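Local coordinates for protein transaminase (Bacillus megaterium, PDB 5G0A) that probably transfers amino groups between amines and keto compounds with S selectivity, using pyridoxal-5'-phosphate as its cofactor, at residues D54-Y60 and R442-S446; D292-M296 and A309-E315. All blocks are in the same frame, centred on the assembly; numbering follows the deposited sequence.

Contact 1: D54-Y60 and R442-S446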
loop_
_atom_site.group_PDB
_atom_site.type_symbol
_atom_site.label_atom_id
_atom_site.label_comp_id
_atom_site.label_asym_id
_atom_site.label_seq_id
_atom_site.Cartn_x
_atom_site.Cartn_y
_atom_site.Cartn_z
ATOM N N ASP B 54 -11.502 5.122 41.687
ATOM C CA ASP B 54 -11.305 4.893 40.257
ATOM C C ASP B 54 -10.890 3.448 39.964
ATOM O O ASP B 54 -9.708 3.129 39.999
ATOM C CB ASP B 54 -10.229 5.865 39.733
ATOM C CG ASP B 54 -10.025 5.753 38.230
ATOM O OD1 ASP B 54 -10.879 5.159 37.536
ATOM O OD2 ASP B 54 -8.991 6.255 37.760
ATOM N N PHE B 55 -11.861 2.577 39.682
ATOM C CA PHE B 55 -11.523 1.199 39.347
ATOM C C PHE B 55 -11.366 0.971 37.834
ATOM O O PHE B 55 -11.558 -0.147 37.337
ATOM C CB PHE B 55 -12.445 0.171 40.050
ATOM C CG PHE B 55 -11.855 -0.387 41.317
ATOM C CD1 PHE B 55 -11.447 0.467 42.343
ATOM C CD2 PHE B 55 -11.683 -1.765 41.485
ATOM C CE1 PHE B 55 -10.875 -0.027 43.510
ATOM C CE2 PHE B 55 -11.128 -2.272 42.662
ATOM C CZ PHE B 55 -10.714 -1.400 43.670
ATOM N N PHE B 56 -11.013 2.047 37.122
ATOM C CA PHE B 56 -10.345 1.928 35.812
ATOM C C PHE B 56 -8.846 2.181 35.930
ATOM O O PHE B 56 -8.105 1.864 34.982
ATOM C CB PHE B 56 -10.900 2.920 34.804
ATOM C CG PHE B 56 -12.331 2.672 34.441
ATOM C CD1 PHE B 56 -12.665 1.751 33.465
ATOM C CD2 PHE B 56 -13.349 3.371 35.087
ATOM C CE1 PHE B 56 -13.989 1.517 33.135
ATOM C CE2 PHE B 56 -14.677 3.152 34.758
ATOM C CZ PHE B 56 -14.998 2.218 33.780
ATOM N N ASN B 57 -8.407 2.761 37.064
ATOM C CA ASN B 57 -7.006 3.223 37.241
ATOM C C ASN B 57 -6.649 4.088 36.010
ATOM O O ASN B 57 -5.579 3.942 35.409
ATOM C CB ASN B 57 -6.051 2.015 37.420
ATOM C CG ASN B 57 -4.730 2.375 38.081
ATOM O OD1 ASN B 57 -3.674 1.935 37.634
ATOM N ND2 ASN B 57 -4.778 3.149 39.180
ATOM N N GLN B 58 -7.568 4.993 35.677
ATOM C CA GLN B 58 -7.572 5.794 34.417
ATOM C C GLN B 58 -7.645 4.907 33.174
ATOM O O GLN B 58 -8.733 4.609 32.705
ATOM C CB GLN B 58 -6.393 6.784 34.353
ATOM C CG GLN B 58 -6.534 7.865 35.438
ATOM C CD GLN B 58 -7.781 8.691 35.195
ATOM O OE1 GLN B 58 -7.871 9.406 34.214
ATOM N NE2 GLN B 58 -8.762 8.585 36.098
ATOM N N LEU B 59 -6.485 4.505 32.658
ATOM C CA LEU B 59 -6.412 3.583 31.523
ATOM C C LEU B 59 -5.531 2.414 31.925
ATOM O O LEU B 59 -4.632 2.021 31.179
ATOM C CB LEU B 59 -5.874 4.311 30.267
ATOM C CG LEU B 59 -6.785 5.449 29.765
ATOM C CD1 LEU B 59 -6.077 6.283 28.692
ATOM C CD2 LEU B 59 -8.113 4.917 29.229
ATOM N N TYR B 60 -5.792 1.859 33.117
ATOM C CA TYR B 60 -5.013 0.740 33.653
ATOM C C TYR B 60 -3.551 1.105 33.667
ATOM O O TYR B 60 -2.706 0.313 33.278
ATOM C CB TYR B 60 -5.283 -0.541 32.827
ATOM C CG TYR B 60 -6.765 -0.678 32.580
ATOM C CD1 TYR B 60 -7.589 -1.206 33.562
ATOM C CD2 TYR B 60 -7.354 -0.185 31.411
ATOM C CE1 TYR B 60 -8.966 -1.276 33.381
ATOM C CE2 TYR B 60 -8.731 -0.252 31.219
ATOM C CZ TYR B 60 -9.524 -0.792 32.205
ATOM O OH TYR B 60 -10.883 -0.882 32.034
ATOM N N ARG B 442 -13.823 -4.520 32.505
ATOM C CA ARG B 442 -12.371 -4.495 32.542
ATOM C C ARG B 442 -12.016 -3.679 33.782
ATOM O O ARG B 442 -12.151 -2.453 33.801
ATOM C CB ARG B 442 -11.799 -3.829 31.280
ATOM C CG ARG B 442 -10.352 -4.217 30.980
ATOM C CD ARG B 442 -10.372 -5.533 30.217
ATOM N NE ARG B 442 -9.094 -6.092 29.767
ATOM C CZ ARG B 442 -8.411 -7.022 30.431
ATOM N NH1 ARG B 442 -8.835 -7.442 31.626
ATOM N NH2 ARG B 442 -7.300 -7.530 29.909
ATOM N N ILE B 443 -11.576 -4.383 34.812
ATOM C CA ILE B 443 -11.459 -3.803 36.145
ATOM C C ILE B 443 -10.001 -3.690 36.510
ATOM O O ILE B 443 -9.263 -4.657 36.371
ATOM C CB ILE B 443 -12.210 -4.681 37.178
ATOM C CG1 ILE B 443 -13.708 -4.702 36.843
ATOM C CG2 ILE B 443 -12.002 -4.159 38.605
ATOM C CD1 ILE B 443 -14.489 -5.782 37.554
ATOM N N GLY B 444 -9.592 -2.514 36.995
ATOM C CA GLY B 444 -8.224 -2.314 37.458
ATOM C C GLY B 444 -8.128 -1.194 38.477
ATOM O O GLY B 444 -8.907 -0.260 38.437
ATOM N N ALA B 445 -7.175 -1.312 39.393
ATOM C CA ALA B 445 -6.880 -0.260 40.359
ATOM C C ALA B 445 -5.371 -0.184 40.506
ATOM O O ALA B 445 -4.656 -0.856 39.766
ATOM C CB ALA B 445 -7.570 -0.561 41.701
ATOM N N SER B 446 -4.869 0.630 41.442
ATOM C CA SER B 446 -3.423 0.666 41.673
ATOM C C SER B 446 -3.007 -0.648 42.322
ATOM O O SER B 446 -3.843 -1.328 42.942
ATOM C CB SER B 446 -3.050 1.868 42.541
ATOM O OG SER B 446 -3.682 3.061 42.070
HETATM O O HOH W 1 -13.724 -1.043 35.635
#
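Ala445 CB stands over the centre of one face of the Phe55 ring, a CH-pi contact 3.8 Å from the centroid, while Ile443 CG2 comes to the ring's edge at CD2. The Tyr60 ring turns its edge to 442-446, with Arg442 O and Gly444 N near its plane, and carries Phe56 O over one face. With CG anti to its carbonyl carbon (chi1 -45°), Tyr60 sends its hydroxyl across to Arg442 O at 2.7 Å from OH, reaching it from above the carbonyl plane. A phenylalanine here would probably leave Arg442 O without this donor and the ring freer to shift. Gly444 N gives a nearly straight bond to Phe55 O (3.1 Å, 174°), and Gly444, without a side chain, lies against the Tyr60 ring, its CA 4.1 Å from Tyr60 CD1. Asn57 ND2 makes a weak bond to Ser446 OG; its OD1 is held by Arg277, which also binds Ala445 O, and Ser446 OG by Asp42. Behind the interface, Asp54 closes an Asx turn through OD1 to Phe56 N. Here a turn bearing Phe55, Phe56 and Tyr60 is laid against segment 442-446, close to the pyridoxal-5'-phosphate site of a class-III aminotransferase, with the Tyr60 side chain about 7 Å from the cofactor.

Contact 2: D292-M296 and A309-E315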
loop_
_atom_site.group_PDB
_atom_site.type_symbol
_atom_site.label_atom_id
_atom_site.label_comp_id
_atom_site.label_asym_id
_atom_site.label_seq_id
_atom_site.Cartn_x
_atom_site.Cartn_y
_atom_site.Cartn_z
ATOM N N ASP B 292 11.108 -12.011 22.045
ATOM C CA ASP B 292 12.261 -11.400 21.393
ATOM C C ASP B 292 12.305 -9.892 21.636
ATOM O O ASP B 292 13.371 -9.279 21.654
ATOM C CB ASP B 292 12.195 -11.663 19.879
ATOM C CG ASP B 292 12.306 -13.148 19.553
ATOM O OD1 ASP B 292 13.429 -13.687 19.673
ATOM O OD2 ASP B 292 11.289 -13.761 19.201
ATOM N N ILE B 293 11.118 -9.315 21.778
ATOM C CA ILE B 293 10.963 -7.862 21.980
ATOM C C ILE B 293 9.738 -7.655 22.852
ATOM O O ILE B 293 8.723 -8.358 22.680
ATOM C CB ILE B 293 10.692 -7.114 20.625
ATOM C CG1 ILE B 293 11.856 -7.278 19.651
ATOM C CG2 ILE B 293 10.402 -5.634 20.863
ATOM C CD1 ILE B 293 11.559 -6.790 18.227
ATOM N N ILE B 294 9.821 -6.718 23.807
ATOM C CA ILE B 294 8.600 -6.195 24.450
ATOM C C ILE B 294 8.478 -4.680 24.312
ATOM O O ILE B 294 9.479 -3.974 24.167
ATOM C CB ILE B 294 8.414 -6.582 25.948
ATOM C CG1 ILE B 294 9.448 -5.875 26.858
ATOM C CG2 ILE B 294 8.332 -8.126 26.086
ATOM C CD1 ILE B 294 9.198 -6.155 28.349
ATOM N N THR B 295 7.233 -4.224 24.362
ATOM C CA THR B 295 6.913 -2.797 24.358
ATOM C C THR B 295 6.301 -2.423 25.696
ATOM O O THR B 295 5.559 -3.213 26.288
ATOM C CB THR B 295 5.957 -2.439 23.202
ATOM O OG1 THR B 295 4.830 -3.314 23.226
ATOM C CG2 THR B 295 6.670 -2.580 21.863
ATOM N N MET B 296 6.607 -1.208 26.148
ATOM C CA MET B 296 6.225 -0.735 27.498
ATOM C C MET B 296 5.731 0.697 27.443
ATOM O O MET B 296 6.110 1.469 26.569
ATOM C CB MET B 296 7.426 -0.806 28.455
ATOM C CG MET B 296 7.924 -2.228 28.723
ATOM S SD MET B 296 9.567 -2.247 29.448
ATOM C CE MET B 296 10.572 -2.035 27.978
ATOM N N ALA B 309 8.843 2.524 26.214
ATOM C CA ALA B 309 10.136 1.919 25.946
ATOM C C ALA B 309 9.968 0.661 25.141
ATOM O O ALA B 309 8.944 -0.024 25.252
ATOM C CB ALA B 309 10.849 1.553 27.249
ATOM N N VAL B 310 11.040 0.315 24.439
ATOM C CA VAL B 310 11.117 -1.010 23.828
ATOM C C VAL B 310 12.362 -1.708 24.357
ATOM O O VAL B 310 13.411 -1.083 24.518
ATOM C CB VAL B 310 11.079 -0.904 22.266
ATOM C CG1 VAL B 310 12.246 -0.070 21.748
ATOM C CG2 VAL B 310 11.111 -2.303 21.650
ATOM N N LEU B 311 12.236 -3.001 24.652
ATOM C CA LEU B 311 13.366 -3.809 25.109
ATOM C C LEU B 311 13.521 -4.945 24.097
ATOM O O LEU B 311 12.559 -5.652 23.813
ATOM C CB LEU B 311 13.087 -4.388 26.491
ATOM C CG LEU B 311 14.075 -5.467 27.006
ATOM C CD1 LEU B 311 15.476 -4.882 27.163
ATOM C CD2 LEU B 311 13.533 -6.045 28.322
ATOM N N VAL B 312 14.716 -5.051 23.541
ATOM C CA VAL B 312 14.997 -6.060 22.523
ATOM C C VAL B 312 16.012 -7.061 23.070
ATOM O O VAL B 312 16.796 -6.735 23.976
ATOM C CB VAL B 312 15.566 -5.450 21.213
ATOM C CG1 VAL B 312 14.641 -4.351 20.659
ATOM C CG2 VAL B 312 16.993 -4.906 21.397
ATOM N N SER B 313 15.985 -8.264 22.504
ATOM C CA SER B 313 16.897 -9.366 22.908
ATOM C C SER B 313 18.370 -9.042 22.683
ATOM O O SER B 313 18.718 -8.144 21.918
ATOM C CB SER B 313 16.525 -10.651 22.148
ATOM O OG SER B 313 16.818 -10.493 20.767
ATOM N N LYS B 314 19.250 -9.810 23.322
ATOM C CA LYS B 314 20.673 -9.655 23.110
ATOM C C LYS B 314 21.043 -9.806 21.632
ATOM O O LYS B 314 21.890 -9.076 21.130
ATOM C CB LYS B 314 21.433 -10.695 23.944
ATOM C CG LYS B 314 21.299 -10.445 25.432
ATOM C CD LYS B 314 22.187 -11.388 26.239
ATOM C CE LYS B 314 22.303 -10.907 27.674
ATOM N NZ LYS B 314 21.083 -11.159 28.471
ATOM N N GLU B 315 20.414 -10.751 20.940
ATOM C CA GLU B 315 20.770 -10.967 19.533
ATOM C C GLU B 315 20.316 -9.785 18.659
ATOM O O GLU B 315 21.045 -9.369 17.778
ATOM C CB GLU B 315 20.304 -12.332 18.992
ATOM C CG GLU B 315 18.838 -12.464 18.685
ATOM C CD GLU B 315 18.473 -13.736 17.916
ATOM O OE1 GLU B 315 19.361 -14.554 17.530
ATOM O OE2 GLU B 315 17.265 -13.912 17.708
HETATM O O HOH W 2 15.813 -12.344 19.304
#
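Ile294 pairs with Leu311, and Met296 with Ala309, as the hydrogen-bonded pairs of an antiparallel beta hairpin, strands 293-296 and 308-313, within the large mixed sheet of this aminotransferase. The short axes run at 166° to each other. The backbone ladder has five bonds: Ile294 and Leu311 exchange two, as do Met296 and Ala309, and Ser313 N adds a fifth to Asp292 O. In the non-hydrogen-bonded pairs, Ile293 with Val312 and Thr295 with Val310, the strands draw closer, and CA-H...O contacts supplement the ladder, among them Ile293 CA to Leu311 O at 3.3 Å.

Apolar packing divides between the two faces. On that of Ile294, Met296, Ala309 and Leu311, the methionine chain bends at chi3 (-81°), which carries CE back over the partner strand to lie 3.7 Å from Ala309 CB and 3.8 Å from Leu311 CB. Ile294 CG1 lies alongside that same Leu311 CB. Phe275 and Phe282 extend this layer. On the other face Ile293 CG2 presses diagonally against Val310 CG2 at 3.5 Å, tighter than usual for two methyls, and helix 121-136 packs on Thr295 and Val310.

Polar groups gather where the second strand gives way to helix 314-321. Ser313 is the N-cap, its OG accepting from Ile316 N. The carboxylates of Asp292 and Glu315 come near each other, a juxtaposition probably eased by Arg256, which forms a salt bridge with Asp292 OD2; Trp266 N bonds to that oxygen too. One water ties the three side chains together, donating to Asp292 OD1 and Glu315 OE2 and accepting from Ser313 OG at 2.6 Å.

In the fold
Contact 1 and contact 2 are both largely buried, yet they show how differently one chain can close on itself. In contact 1 the partners are almost four hundred residues apart, and an irregular turn meets a strand through rings, a tyrosine hydroxyl and a single backbone bond; contact 2 joins two strands close in sequence by a regular ladder with aliphatic packing on both faces. Contact 2 alone includes a fully exposed touching residue, Glu315; in contact 1 Phe56 is partly exposed. The centres of contacts 1 and 2 lie about 26 Å apart, with no element shared. Contact 2 pairs two neighbouring strands of the seven-stranded sheet, whereas contact 1 joins parts of two smaller ones. Segment 54-60 reaches the second subunit through Gln58 and Leu59, and Val312 packs against it.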